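Local coordinates for carboxypeptidase 1 (Deinococcus radiodurans str. R1, PDB 5GIV), which probably acts as a zinc-dependent M32-family carboxypeptidase, removing amino acids one at a time from the C-terminus of peptides with broad specificity, at residues S115-F128 with S399-F412. Numbering follows the deposited sequence.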
ATOM      1  N   SER A 115     -22.276  -6.799   9.491  1.00 18.47           N
ATOM      2  CA  SER A 115     -22.467  -8.225   9.239  1.00 18.36           C
ATOM      3  C   SER A 115     -21.124  -8.919   9.023  1.00 18.28           C
ATOM      4  O   SER A 115     -20.837  -9.956   9.632  1.00 18.21           O
ATOM      5  CB  SER A 115     -23.381  -8.417   8.025  1.00 18.36           C
ATOM      6  OG  SER A 115     -23.525  -9.786   7.700  1.00 18.30           O
ATOM      7  N   TYR A 116     -20.286  -8.345   8.160  1.00 26.67           N
ATOM      8  CA  TYR A 116     -18.991  -8.942   7.875  1.00 26.64           C
ATOM      9  C   TYR A 116     -18.149  -9.073   9.140  1.00 26.64           C
ATOM     10  O   TYR A 116     -17.582 -10.138   9.414  1.00 26.57           O
ATOM     11  CB  TYR A 116     -18.254  -8.127   6.811  1.00 26.66           C
ATOM     12  CG  TYR A 116     -16.829  -8.583   6.646  1.00 26.65           C
ATOM     13  CD1 TYR A 116     -16.528  -9.754   5.960  1.00 26.60           C
ATOM     14  CD2 TYR A 116     -15.782  -7.857   7.201  1.00 26.70           C
ATOM     15  CE1 TYR A 116     -15.229 -10.180   5.817  1.00 26.59           C
ATOM     16  CE2 TYR A 116     -14.474  -8.276   7.062  1.00 26.70           C
ATOM     17  CZ  TYR A 116     -14.203  -9.441   6.369  1.00 26.64           C
ATOM     18  OH  TYR A 116     -12.904  -9.866   6.231  1.00 26.64           O
ATOM     19  N   SER A 117     -18.047  -7.997   9.922  1.00 37.16           N
ATOM     20  CA  SER A 117     -17.239  -8.060  11.139  1.00 37.17           C
ATOM     21  C   SER A 117     -17.757  -9.132  12.093  1.00 37.09           C
ATOM     22  O   SER A 117     -16.974  -9.912  12.650  1.00 37.06           O
ATOM     23  CB  SER A 117     -17.185  -6.694  11.815  1.00 37.30           C
ATOM     24  OG  SER A 117     -16.453  -5.790  11.006  1.00 37.39           O
ATOM     25  N   ALA A 118     -19.077  -9.183  12.300  1.00 19.71           N
ATOM     26  CA  ALA A 118     -19.635 -10.232  13.149  1.00 19.65           C
ATOM     27  C   ALA A 118     -19.350 -11.626  12.579  1.00 19.57           C
ATOM     28  O   ALA A 118     -19.147 -12.583  13.339  1.00 19.51           O
ATOM     29  CB  ALA A 118     -21.142 -10.017  13.336  1.00 19.69           C
ATOM     30  N   TRP A 119     -19.320 -11.758  11.248  1.00 19.89           N
ATOM     31  CA  TRP A 119     -19.073 -13.061  10.638  1.00 19.83           C
ATOM     32  C   TRP A 119     -17.642 -13.533  10.887  1.00 19.79           C
ATOM     33  O   TRP A 119     -17.405 -14.731  11.109  1.00 19.74           O
ATOM     34  CB  TRP A 119     -19.374 -13.001   9.139  1.00 19.83           C
ATOM     35  CG  TRP A 119     -18.969 -14.229   8.368  1.00 19.79           C
ATOM     36  CD1 TRP A 119     -19.667 -15.402   8.257  1.00 19.76           C
ATOM     37  CD2 TRP A 119     -17.771 -14.402   7.604  1.00 19.78           C
ATOM     38  NE1 TRP A 119     -18.977 -16.289   7.468  1.00 19.74           N
ATOM     39  CE2 TRP A 119     -17.812 -15.700   7.050  1.00 19.76           C
ATOM     40  CE3 TRP A 119     -16.670 -13.584   7.330  1.00 19.81           C
ATOM     41  CZ2 TRP A 119     -16.791 -16.199   6.236  1.00 19.76           C
ATOM     42  CZ3 TRP A 119     -15.654 -14.080   6.517  1.00 19.81           C
ATOM     43  CH2 TRP A 119     -15.723 -15.379   5.982  1.00 19.79           C
ATOM     44  N   THR A 120     -16.670 -12.619  10.825  1.00 29.72           N
ATOM     45  CA  THR A 120     -15.284 -13.012  11.066  1.00 29.71           C
ATOM     46  C   THR A 120     -15.101 -13.625  12.445  1.00 29.67           C
ATOM     47  O   THR A 120     -14.139 -14.371  12.656  1.00 29.63           O
ATOM     48  CB  THR A 120     -14.348 -11.817  10.899  1.00 29.76           C
ATOM     49  OG1 THR A 120     -14.688 -10.819  11.868  1.00 29.81           O
ATOM     50  CG2 THR A 120     -14.494 -11.233   9.505  1.00 29.79           C
ATOM     51  N   GLU A 121     -16.017 -13.359  13.373  1.00 33.69           N
ATOM     52  CA  GLU A 121     -15.992 -13.981  14.689  1.00 33.67           C
ATOM     53  C   GLU A 121     -16.944 -15.162  14.791  1.00 33.61           C
ATOM     54  O   GLU A 121     -16.601 -16.179  15.408  1.00 33.56           O
ATOM     55  CB  GLU A 121     -16.351 -12.959  15.774  1.00 33.72           C
ATOM     56  CG  GLU A 121     -15.588 -11.641  15.705  1.00 33.81           C
ATOM     57  CD  GLU A 121     -16.038 -10.657  16.784  1.00 33.89           C
ATOM     58  OE1 GLU A 121     -15.383  -9.600  16.940  1.00 33.97           O
ATOM     59  OE2 GLU A 121     -17.070 -10.923  17.446  1.00 33.88           O
ATOM     60  N   ALA A 122     -18.127 -15.056  14.171  1.00 25.92           N
ATOM     61  CA  ALA A 122     -19.145 -16.087  14.326  1.00 25.87           C
ATOM     62  C   ALA A 122     -18.778 -17.377  13.603  1.00 25.81           C
ATOM     63  O   ALA A 122     -19.123 -18.463  14.077  1.00 25.76           O
ATOM     64  CB  ALA A 122     -20.496 -15.569  13.825  1.00 25.93           C
ATOM     65  N   ARG A 123     -18.071 -17.298  12.474  1.00 22.89           N
ATOM     66  CA  ARG A 123     -17.747 -18.534  11.763  1.00 22.87           C
ATOM     67  C   ARG A 123     -16.854 -19.441  12.595  1.00 22.82           C
ATOM     68  O   ARG A 123     -17.280 -20.559  12.930  1.00 22.79           O
ATOM     69  CB  ARG A 123     -17.119 -18.236  10.394  1.00 22.90           C
ATOM     70  CG  ARG A 123     -16.776 -19.525   9.658  1.00 22.87           C
ATOM     71  CD  ARG A 123     -16.049 -19.342   8.332  1.00 22.90           C
ATOM     72  NE  ARG A 123     -15.907 -20.643   7.676  1.00 22.90           N
ATOM     73  CZ  ARG A 123     -15.104 -20.891   6.649  1.00 22.94           C
ATOM     74  NH1 ARG A 123     -14.350 -19.927   6.146  1.00 22.96           N
ATOM     75  NH2 ARG A 123     -15.054 -22.108   6.125  1.00 22.95           N
ATOM     76  N   PRO A 124     -15.641 -19.032  12.984  1.00 27.77           N
ATOM     77  CA  PRO A 124     -14.804 -19.920  13.802  1.00 27.73           C
ATOM     78  C   PRO A 124     -15.493 -20.397  15.069  1.00 27.70           C
ATOM     79  O   PRO A 124     -15.151 -21.471  15.574  1.00 27.66           O
ATOM     80  CB  PRO A 124     -13.566 -19.064  14.101  1.00 27.76           C
ATOM     81  CG  PRO A 124     -13.984 -17.654  13.826  1.00 27.80           C
ATOM     82  CD  PRO A 124     -14.990 -17.735  12.729  1.00 27.81           C
ATOM     83  N   ALA A 125     -16.469 -19.654  15.581  1.00 21.58           N
ATOM     84  CA  ALA A 125     -17.189 -20.027  16.790  1.00 21.54           C
ATOM     85  C   ALA A 125     -18.430 -20.869  16.509  1.00 21.54           C
ATOM     86  O   ALA A 125     -19.161 -21.211  17.447  1.00 21.52           O
ATOM     87  CB  ALA A 125     -17.582 -18.767  17.566  1.00 21.57           C
ATOM     88  N   ASN A 126     -18.700 -21.208  15.254  1.00 20.72           N
ATOM     89  CA  ASN A 126     -19.882 -21.996  14.920  1.00 20.74           C
ATOM     90  C   ASN A 126     -21.146 -21.369  15.514  1.00 20.75           C
ATOM     91  O   ASN A 126     -22.012 -22.040  16.087  1.00 20.73           O
ATOM     92  CB  ASN A 126     -19.712 -23.446  15.369  1.00 20.69           C
ATOM     93  CG  ASN A 126     -20.814 -24.340  14.850  1.00 20.71           C
ATOM     94  OD1 ASN A 126     -21.242 -24.197  13.702  1.00 20.77           O
ATOM     95  ND2 ASN A 126     -21.267 -25.285  15.676  1.00 20.69           N
ATOM     96  N   ASP A 127     -21.258 -20.056  15.349  1.00 23.13           N
ATOM     97  CA  ASP A 127     -22.347 -19.278  15.918  1.00 23.18           C
ATOM     98  C   ASP A 127     -23.221 -18.758  14.780  1.00 23.24           C
ATOM     99  O   ASP A 127     -23.209 -17.572  14.436  1.00 23.27           O
ATOM    100  CB  ASP A 127     -21.781 -18.140  16.794  1.00 23.20           C
ATOM    101  CG  ASP A 127     -22.844 -17.462  17.646  1.00 23.23           C
ATOM    102  OD1 ASP A 127     -24.009 -17.918  17.645  1.00 23.25           O
ATOM    103  OD2 ASP A 127     -22.501 -16.485  18.338  1.00 23.27           O
ATOM    104  N   PHE A 128     -23.949 -19.681  14.148  1.00 27.22           N
ATOM    105  CA  PHE A 128     -24.856 -19.270  13.086  1.00 27.29           C
ATOM    106  C   PHE A 128     -26.044 -18.507  13.650  1.00 27.35           C
ATOM    107  O   PHE A 128     -26.556 -17.585  13.005  1.00 27.42           O
ATOM    108  CB  PHE A 128     -25.343 -20.471  12.274  1.00 27.31           C
ATOM    109  CG  PHE A 128     -26.320 -20.095  11.190  1.00 27.39           C
ATOM    110  CD1 PHE A 128     -25.870 -19.561   9.990  1.00 27.41           C
ATOM    111  CD2 PHE A 128     -27.685 -20.256  11.375  1.00 27.45           C
ATOM    112  CE1 PHE A 128     -26.756 -19.202   8.994  1.00 27.48           C
ATOM    113  CE2 PHE A 128     -28.582 -19.899  10.377  1.00 27.52           C
ATOM    114  CZ  PHE A 128     -28.113 -19.370   9.186  1.00 27.53           C
ATOM    115  N   SER A 399     -20.476 -29.095  11.256  1.00 32.08           N
ATOM    116  CA  SER A 399     -21.113 -27.974  11.917  1.00 32.05           C
ATOM    117  C   SER A 399     -21.444 -26.931  10.852  1.00 32.10           C
ATOM    118  O   SER A 399     -21.393 -27.212   9.651  1.00 32.17           O
ATOM    119  CB  SER A 399     -20.206 -27.427  13.025  1.00 31.99           C
ATOM    120  OG  SER A 399     -19.006 -26.909  12.484  1.00 31.99           O
ATOM    121  N   ASP A 400     -21.775 -25.719  11.294  1.00 24.40           N
ATOM    122  CA  ASP A 400     -22.053 -24.629  10.371  1.00 24.44           C
ATOM    123  C   ASP A 400     -20.800 -23.889   9.931  1.00 24.43           C
ATOM    124  O   ASP A 400     -20.877 -23.103   8.982  1.00 24.48           O
ATOM    125  CB  ASP A 400     -23.027 -23.631  11.007  1.00 24.45           C
ATOM    126  CG  ASP A 400     -24.351 -24.261  11.356  1.00 24.48           C
ATOM    127  OD1 ASP A 400     -24.838 -25.097  10.580  1.00 24.53           O
ATOM    128  OD2 ASP A 400     -24.914 -23.936  12.416  1.00 24.47           O
ATOM    129  N   VAL A 401     -19.654 -24.126  10.583  1.00 18.88           N
ATOM    130  CA  VAL A 401     -18.423 -23.436  10.203  1.00 18.88           C
ATOM    131  C   VAL A 401     -18.181 -23.569   8.707  1.00 18.93           C
ATOM    132  O   VAL A 401     -17.996 -22.574   7.994  1.00 18.96           O
ATOM    133  CB  VAL A 401     -17.227 -23.981  11.003  1.00 18.84           C
ATOM    134  CG1 VAL A 401     -15.929 -23.382  10.477  1.00 18.85           C
ATOM    135  CG2 VAL A 401     -17.398 -23.682  12.499  1.00 18.79           C
ATOM    136  N   ASP A 402     -18.167 -24.807   8.217  1.00 25.16           N
ATOM    137  CA  ASP A 402     -18.013 -25.100   6.802  1.00 25.22           C
ATOM    138  C   ASP A 402     -19.347 -25.402   6.134  1.00 25.27           C
ATOM    139  O   ASP A 402     -19.370 -25.897   5.001  1.00 25.33           O
ATOM    140  CB  ASP A 402     -17.031 -26.253   6.619  1.00 25.24           C
ATOM    141  CG  ASP A 402     -15.613 -25.885   7.057  1.00 25.21           C
ATOM    142  OD1 ASP A 402     -15.272 -24.684   7.044  1.00 25.20           O
ATOM    143  OD2 ASP A 402     -14.845 -26.798   7.425  1.00 25.21           O
ATOM    144  N   GLY A 403     -20.458 -25.148   6.835  1.00 17.33           N
ATOM    145  CA  GLY A 403     -21.778 -25.117   6.245  1.00 17.32           C
ATOM    146  C   GLY A 403     -22.144 -23.724   5.780  1.00 17.33           C
ATOM    147  O   GLY A 403     -21.398 -23.113   5.010  1.00 17.33           O
ATOM    148  N   ALA A 404     -23.288 -23.206   6.250  1.00 20.97           N
ATOM    149  CA  ALA A 404     -23.816 -21.918   5.793  1.00 21.00           C
ATOM    150  C   ALA A 404     -22.947 -20.721   6.179  1.00 20.96           C
ATOM    151  O   ALA A 404     -23.153 -19.635   5.634  1.00 20.98           O
ATOM    152  CB  ALA A 404     -25.236 -21.711   6.322  1.00 21.04           C
ATOM    153  N   LEU A 405     -22.020 -20.870   7.125  1.00 17.37           N
ATOM    154  CA  LEU A 405     -21.076 -19.805   7.457  1.00 17.40           C
ATOM    155  C   LEU A 405     -19.840 -19.818   6.560  1.00 17.39           C
ATOM    156  O   LEU A 405     -18.974 -18.944   6.701  1.00 17.41           O
ATOM    157  CB  LEU A 405     -20.635 -19.918   8.923  1.00 17.45           C
ATOM    158  CG  LEU A 405     -21.691 -19.771  10.025  1.00 17.48           C
ATOM    159  CD1 LEU A 405     -21.150 -20.253  11.364  1.00 17.53           C
ATOM    160  CD2 LEU A 405     -22.124 -18.324  10.141  1.00 17.50           C
ATOM    161  N   GLN A 406     -19.757 -20.775   5.631  1.00 18.99           N
ATOM    162  CA  GLN A 406     -18.509 -21.035   4.910  1.00 19.00           C
ATOM    163  C   GLN A 406     -18.064 -19.838   4.075  1.00 19.03           C
ATOM    164  O   GLN A 406     -16.909 -19.395   4.169  1.00 19.02           O
ATOM    165  CB  GLN A 406     -18.667 -22.267   4.022  1.00 19.04           C
ATOM    166  CG  GLN A 406     -17.569 -22.402   3.003  1.00 19.07           C
ATOM    167  CD  GLN A 406     -17.773 -23.567   2.056  1.00 19.14           C
ATOM    168  OE1 GLN A 406     -17.311 -23.528   0.921  1.00 19.19           O
ATOM    169  NE2 GLN A 406     -18.443 -24.618   2.522  1.00 19.14           N
ATOM    170  N   ASP A 407     -18.948 -19.323   3.230  1.00 19.23           N
ATOM    171  CA  ASP A 407     -18.580 -18.282   2.284  1.00 19.27           C
ATOM    172  C   ASP A 407     -18.973 -16.900   2.802  1.00 19.26           C
ATOM    173  O   ASP A 407     -19.981 -16.737   3.497  1.00 19.26           O
ATOM    174  CB  ASP A 407     -19.217 -18.557   0.917  1.00 19.33           C
ATOM    175  CG  ASP A 407     -18.359 -19.503   0.049  1.00 19.36           C
ATOM    176  OD1 ASP A 407     -17.120 -19.317  -0.003  1.00 19.35           O
ATOM    177  OD2 ASP A 407     -18.922 -20.439  -0.569  1.00 19.40           O
ATOM    178  N   VAL A 408     -18.146 -15.904   2.464  1.00 17.97           N
ATOM    179  CA  VAL A 408     -18.360 -14.548   2.956  1.00 17.98           C
ATOM    180  C   VAL A 408     -19.467 -13.807   2.208  1.00 18.01           C
ATOM    181  O   VAL A 408     -19.979 -12.802   2.719  1.00 18.03           O
ATOM    182  CB  VAL A 408     -17.065 -13.713   2.864  1.00 17.99           C
ATOM    183  CG1 VAL A 408     -16.746 -13.353   1.436  1.00 18.02           C
ATOM    184  CG2 VAL A 408     -17.179 -12.459   3.701  1.00 18.01           C
ATOM    185  N   HIS A 409     -19.870 -14.282   1.026  1.00 18.42           N
ATOM    186  CA  HIS A 409     -20.661 -13.448   0.122  1.00 18.45           C
ATOM    187  C   HIS A 409     -21.912 -12.884   0.796  1.00 18.46           C
ATOM    188  O   HIS A 409     -22.128 -11.668   0.803  1.00 18.48           O
ATOM    189  CB  HIS A 409     -21.021 -14.237  -1.142  1.00 18.48           C
ATOM    190  CG  HIS A 409     -19.827 -14.744  -1.893  1.00 18.49           C
ATOM    191  ND1 HIS A 409     -18.868 -15.547  -1.310  1.00 18.47           N
ATOM    192  CD2 HIS A 409     -19.431 -14.552  -3.173  1.00 18.50           C
ATOM    193  CE1 HIS A 409     -17.941 -15.840  -2.204  1.00 18.48           C
ATOM    194  NE2 HIS A 409     -18.253 -15.240  -3.340  1.00 18.50           N
ATOM    195  N   TRP A 410     -22.745 -13.748   1.381  1.00 18.51           N
ATOM    196  CA  TRP A 410     -24.001 -13.284   1.969  1.00 18.54           C
ATOM    197  C   TRP A 410     -23.807 -12.467   3.244  1.00 18.53           C
ATOM    198  O   TRP A 410     -24.777 -11.882   3.741  1.00 18.56           O
ATOM    199  CB  TRP A 410     -24.911 -14.474   2.277  1.00 18.55           C
ATOM    200  CG  TRP A 410     -25.275 -15.293   1.078  1.00 18.58           C
ATOM    201  CD1 TRP A 410     -25.261 -14.891  -0.231  1.00 18.61           C
ATOM    202  CD2 TRP A 410     -25.704 -16.661   1.071  1.00 18.60           C
ATOM    203  NE1 TRP A 410     -25.654 -15.925  -1.046  1.00 18.65           N
ATOM    204  CE2 TRP A 410     -25.934 -17.022  -0.270  1.00 18.65           C
ATOM    205  CE3 TRP A 410     -25.920 -17.614   2.072  1.00 18.57           C
ATOM    206  CZ2 TRP A 410     -26.363 -18.297  -0.640  1.00 18.70           C
ATOM    207  CZ3 TRP A 410     -26.351 -18.875   1.705  1.00 18.62           C
ATOM    208  CH2 TRP A 410     -26.568 -19.204   0.362  1.00 18.68           C
ATOM    209  N   TYR A 411     -22.590 -12.392   3.780  1.00 22.32           N
ATOM    210  CA  TYR A 411     -22.352 -11.637   5.001  1.00 22.33           C
ATOM    211  C   TYR A 411     -21.656 -10.307   4.757  1.00 22.37           C
ATOM    212  O   TYR A 411     -21.630  -9.468   5.666  1.00 22.40           O
ATOM    213  CB  TYR A 411     -21.523 -12.473   5.984  1.00 22.28           C
ATOM    214  CG  TYR A 411     -22.142 -13.818   6.253  1.00 22.24           C
ATOM    215  CD1 TYR A 411     -23.146 -13.963   7.202  1.00 22.25           C
ATOM    216  CD2 TYR A 411     -21.747 -14.936   5.536  1.00 22.21           C
ATOM    217  CE1 TYR A 411     -23.722 -15.184   7.437  1.00 22.22           C
ATOM    218  CE2 TYR A 411     -22.323 -16.158   5.763  1.00 22.19           C
ATOM    219  CZ  TYR A 411     -23.306 -16.278   6.711  1.00 22.22           C
ATOM    220  OH  TYR A 411     -23.882 -17.502   6.939  1.00 22.22           O
ATOM    221  N   PHE A 412     -21.084 -10.102   3.570  1.00 38.73           N
ATOM    222  CA  PHE A 412     -20.424  -8.855   3.211  1.00 38.77           C
ATOM    223  C   PHE A 412     -21.045  -8.237   1.965  1.00 38.77           C
ATOM    224  O   PHE A 412     -20.421  -7.397   1.314  1.00 38.77           O
ATOM    225  CB  PHE A 412     -18.931  -9.092   3.004  1.00 38.79           C
ATOM    226  CG  PHE A 412     -18.102  -7.844   3.079  1.00 38.85           C
ATOM    227  CD1 PHE A 412     -18.595  -6.701   3.697  1.00 38.91           C
ATOM    228  CD2 PHE A 412     -16.827  -7.810   2.535  1.00 38.87           C
ATOM    229  CE1 PHE A 412     -17.829  -5.545   3.770  1.00 38.95           C
ATOM    230  CE2 PHE A 412     -16.052  -6.660   2.605  1.00 38.90           C
ATOM    231  CZ  PHE A 412     -16.555  -5.526   3.220  1.00 38.93           C
TER
HETATM  232  O   HOH W   1     -25.615 -10.755   6.003  1.00 23.22           O
HETATM  233  O   HOH W   2     -24.178 -22.509  14.394  1.00 23.12           O
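At the tight centre of this contact W119 lays one face of its indole on V408 and Y411, with R123 CB over the opposite face. Its five-membered ring makes an offset stack on the Y411 ring, centroids 4.3 Å apart and planes at 17°, while V408 CG2 sits over the six-membered ring in a CH-pi contact. Within the indole plane, NE1 donates to L405 O (2.8 Å). A leucine in place of W119 would probably leave L405 O without this donor and the Y411 face without its stacking partner. Y411 OH donates to A404 O (2.6 Å) and meets the edge of the F128 ring. L405 packs alongside, CD2 against F128 CD1 at the ring edge and CD1 near A122 O. The buried S115 OG donates to Y411 O (2.8 Å) and accepts from a water that also donates to W410 O.

R123 reaches across the loop, extended from CG to NE. NE donates to V401 O (2.9 Å) from above the carbonyl plane, and NH2 forms a salt bridge with D402 OD1 (2.7 Å), the guanidinium and carboxylate planes 70° apart. N126, the positive-phi residue of the Schellman motif ending the helix, accepts from D400 N at OD1.

The looser margin is at the exposed F412, whose ring stacks on Y116 with planes tilted by 29°.

The contact ties the C-terminal end of helix 102-122 and the following turn to the loop between helices 381-393 and 420-439. Helix 128-147 packs on S115, A122 and Y411, helix 381-393 on F128 and D400, and helix 357-372 on Q406 and W410.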